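Local coordinates for protein Ulp1-like SUMO protease (PDB 6DG4) that probably removes SUMO from modified proteins as a C48-family cysteine protease, this chain being its C-terminal catalytic domain, at residues Thr206-Ile211 with Ala226-Gln231. Residues are numbered along the deposited sequence; the frame is centred on the assembly and turned at random.
Sequences TITNAI and AQLPLQ
Gln231 reaches from the start of helix 228-241 to Thr208 on helix 202-215, where a buried side-chain hydrogen bond links residues 206-211 and 226-231 on the last two helices of the Ulp1-type cysteine protease domain. Gln231 NE2 donates a hydrogen bond to Thr208 OG1 at 3.0 Å, with an N-H...O angle of 159° and the hydroxyl oxygen only 14° out of the amide plane. The same amide nitrogen lies 3.8 Å from Thr208 CG2 and 4.0 Å from Ile211 CD1, one turn further along, so it also sits against two methyl groups. In the glutamine chain, CG anti to the backbone N (chi1 -178°) stands 3.5 Å from Thr208 OG1; the bend at chi2 then swings the amide over to the hydroxyl. Leu228 adds a looser contact, its CD2 standing 4.4 Å from Thr208 OG1. With a lysine in place of Gln231, Thr208 OG1 would probably lose its amide N-H partner and a charge is likely to be forced in among buried methyl groups. Behind the first shell, Thr208 OG1 is also hydrogen-bonded to the carbonyl of Val204, a turn earlier, and the side chains of Leu228 and Gln231 both touch Val204. Ala210 packs on Ile72 of helix 62-80 and Leu140 of strand 137-144. Further out, Asn209 OD1 is hydrogen-bonded to Tyr223 OH from the connecting loop.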
loop_
_atom_site.group_PDB
_atom_site.type_symbol
_atom_site.label_atom_id
_atom_site.label_comp_id
_atom_site.label_asym_id
_atom_site.label_seq_id
_atom_site.Cartn_x
_atom_site.Cartn_y
_atom_site.Cartn_z
ATOM N N THR A 206 6.944 -1.320 -2.018
ATOM C CA THR A 206 5.709 -0.538 -2.080
ATOM C C THR A 206 4.732 -0.978 -0.992
ATOM O O THR A 206 4.176 -0.142 -0.269
ATOM C CB THR A 206 5.106 -0.668 -3.484
ATOM O OG1 THR A 206 5.961 -0.018 -4.434
ATOM C CG2 THR A 206 3.724 -0.048 -3.593
ATOM N N ILE A 207 4.516 -2.288 -0.851
ATOM C CA ILE A 207 3.613 -2.783 0.186
ATOM C C ILE A 207 4.140 -2.424 1.571
ATOM O O ILE A 207 3.385 -2.016 2.462
ATOM C CB ILE A 207 3.422 -4.306 0.046
ATOM C CG1 ILE A 207 2.624 -4.657 -1.208
ATOM C CG2 ILE A 207 2.735 -4.879 1.289
ATOM C CD1 ILE A 207 2.724 -6.129 -1.592
ATOM N N THR A 208 5.441 -2.619 1.792
ATOM C CA THR A 208 5.990 -2.436 3.132
ATOM C C THR A 208 5.977 -0.966 3.524
ATOM O O THR A 208 5.677 -0.628 4.676
ATOM C CB THR A 208 7.393 -3.041 3.206
ATOM O OG1 THR A 208 7.338 -4.423 2.828
ATOM C CG2 THR A 208 7.944 -2.961 4.619
ATOM N N ASN A 209 6.291 -0.076 2.577
ATOM C CA ASN A 209 6.189 1.353 2.844
ATOM C C ASN A 209 4.750 1.756 3.129
ATOM O O ASN A 209 4.499 2.650 3.944
ATOM C CB ASN A 209 6.764 2.157 1.678
ATOM C CG ASN A 209 8.274 2.105 1.641
ATOM O OD1 ASN A 209 8.921 1.869 2.661
ATOM N ND2 ASN A 209 8.845 2.317 0.469
ATOM N N ALA A 210 3.791 1.114 2.458
ATOM C CA ALA A 210 2.385 1.393 2.725
ATOM C C ALA A 210 1.992 0.961 4.135
ATOM O O ALA A 210 1.252 1.678 4.821
ATOM C CB ALA A 210 1.503 0.725 1.669
ATOM N N ILE A 211 2.478 -0.201 4.592
ATOM C CA ILE A 211 2.222 -0.611 5.969
ATOM C C ILE A 211 2.749 0.449 6.924
ATOM O O ILE A 211 2.054 0.892 7.844
ATOM C CB ILE A 211 2.864 -1.976 6.272
ATOM C CG1 ILE A 211 2.240 -3.103 5.450
ATOM C CG2 ILE A 211 2.747 -2.279 7.770
ATOM C CD1 ILE A 211 2.976 -4.433 5.593
ATOM N N ALA A 226 17.375 -6.760 2.558
ATOM C CA ALA A 226 17.689 -8.173 2.745
ATOM C C ALA A 226 16.582 -8.941 3.461
ATOM O O ALA A 226 16.570 -10.175 3.407
ATOM C CB ALA A 226 19.006 -8.324 3.503
ATOM N N GLN A 227 15.658 -8.247 4.126
ATOM C CA GLN A 227 14.522 -8.887 4.781
ATOM C C GLN A 227 13.356 -9.158 3.837
ATOM O O GLN A 227 12.370 -9.778 4.251
ATOM C CB GLN A 227 14.024 -8.012 5.936
ATOM C CG GLN A 227 15.009 -7.873 7.065
ATOM C CD GLN A 227 14.648 -6.761 8.013
ATOM O OE1 GLN A 227 13.756 -5.963 7.740
ATOM N NE2 GLN A 227 15.352 -6.687 9.123
ATOM N N LEU A 228 13.448 -8.744 2.586
ATOM C CA LEU A 228 12.279 -8.830 1.724
ATOM C C LEU A 228 11.923 -10.241 1.266
ATOM O O LEU A 228 10.734 -10.506 1.064
ATOM C CB LEU A 228 12.399 -7.857 0.549
ATOM C CG LEU A 228 12.457 -6.391 0.989
ATOM C CD1 LEU A 228 12.457 -5.488 -0.218
ATOM C CD2 LEU A 228 11.323 -6.004 1.938
ATOM N N PRO A 229 12.861 -11.184 1.119
ATOM C CA PRO A 229 12.415 -12.566 0.854
ATOM C C PRO A 229 11.484 -13.091 1.932
ATOM O O PRO A 229 10.464 -13.727 1.634
ATOM C CB PRO A 229 13.731 -13.345 0.765
ATOM C CG PRO A 229 14.702 -12.329 0.225
ATOM C CD PRO A 229 14.320 -11.043 0.929
ATOM N N LEU A 230 11.791 -12.801 3.192
ATOM C CA LEU A 230 10.890 -13.177 4.272
ATOM C C LEU A 230 9.586 -12.389 4.206
ATOM O O LEU A 230 8.508 -12.944 4.446
ATOM C CB LEU A 230 11.600 -12.952 5.600
ATOM C CG LEU A 230 10.755 -13.041 6.858
ATOM C CD1 LEU A 230 10.082 -14.400 6.967
ATOM C CD2 LEU A 230 11.662 -12.754 8.054
ATOM N N GLN A 231 9.657 -11.100 3.884
ATOM C CA GLN A 231 8.439 -10.305 3.789
ATOM C C GLN A 231 7.490 -10.856 2.733
ATOM O O GLN A 231 6.269 -10.773 2.901
ATOM C CB GLN A 231 8.802 -8.856 3.487
ATOM C CG GLN A 231 7.629 -7.888 3.417
ATOM C CD GLN A 231 6.966 -7.600 4.743
ATOM O OE1 GLN A 231 6.907 -8.443 5.640
ATOM N NE2 GLN A 231 6.435 -6.389 4.863
#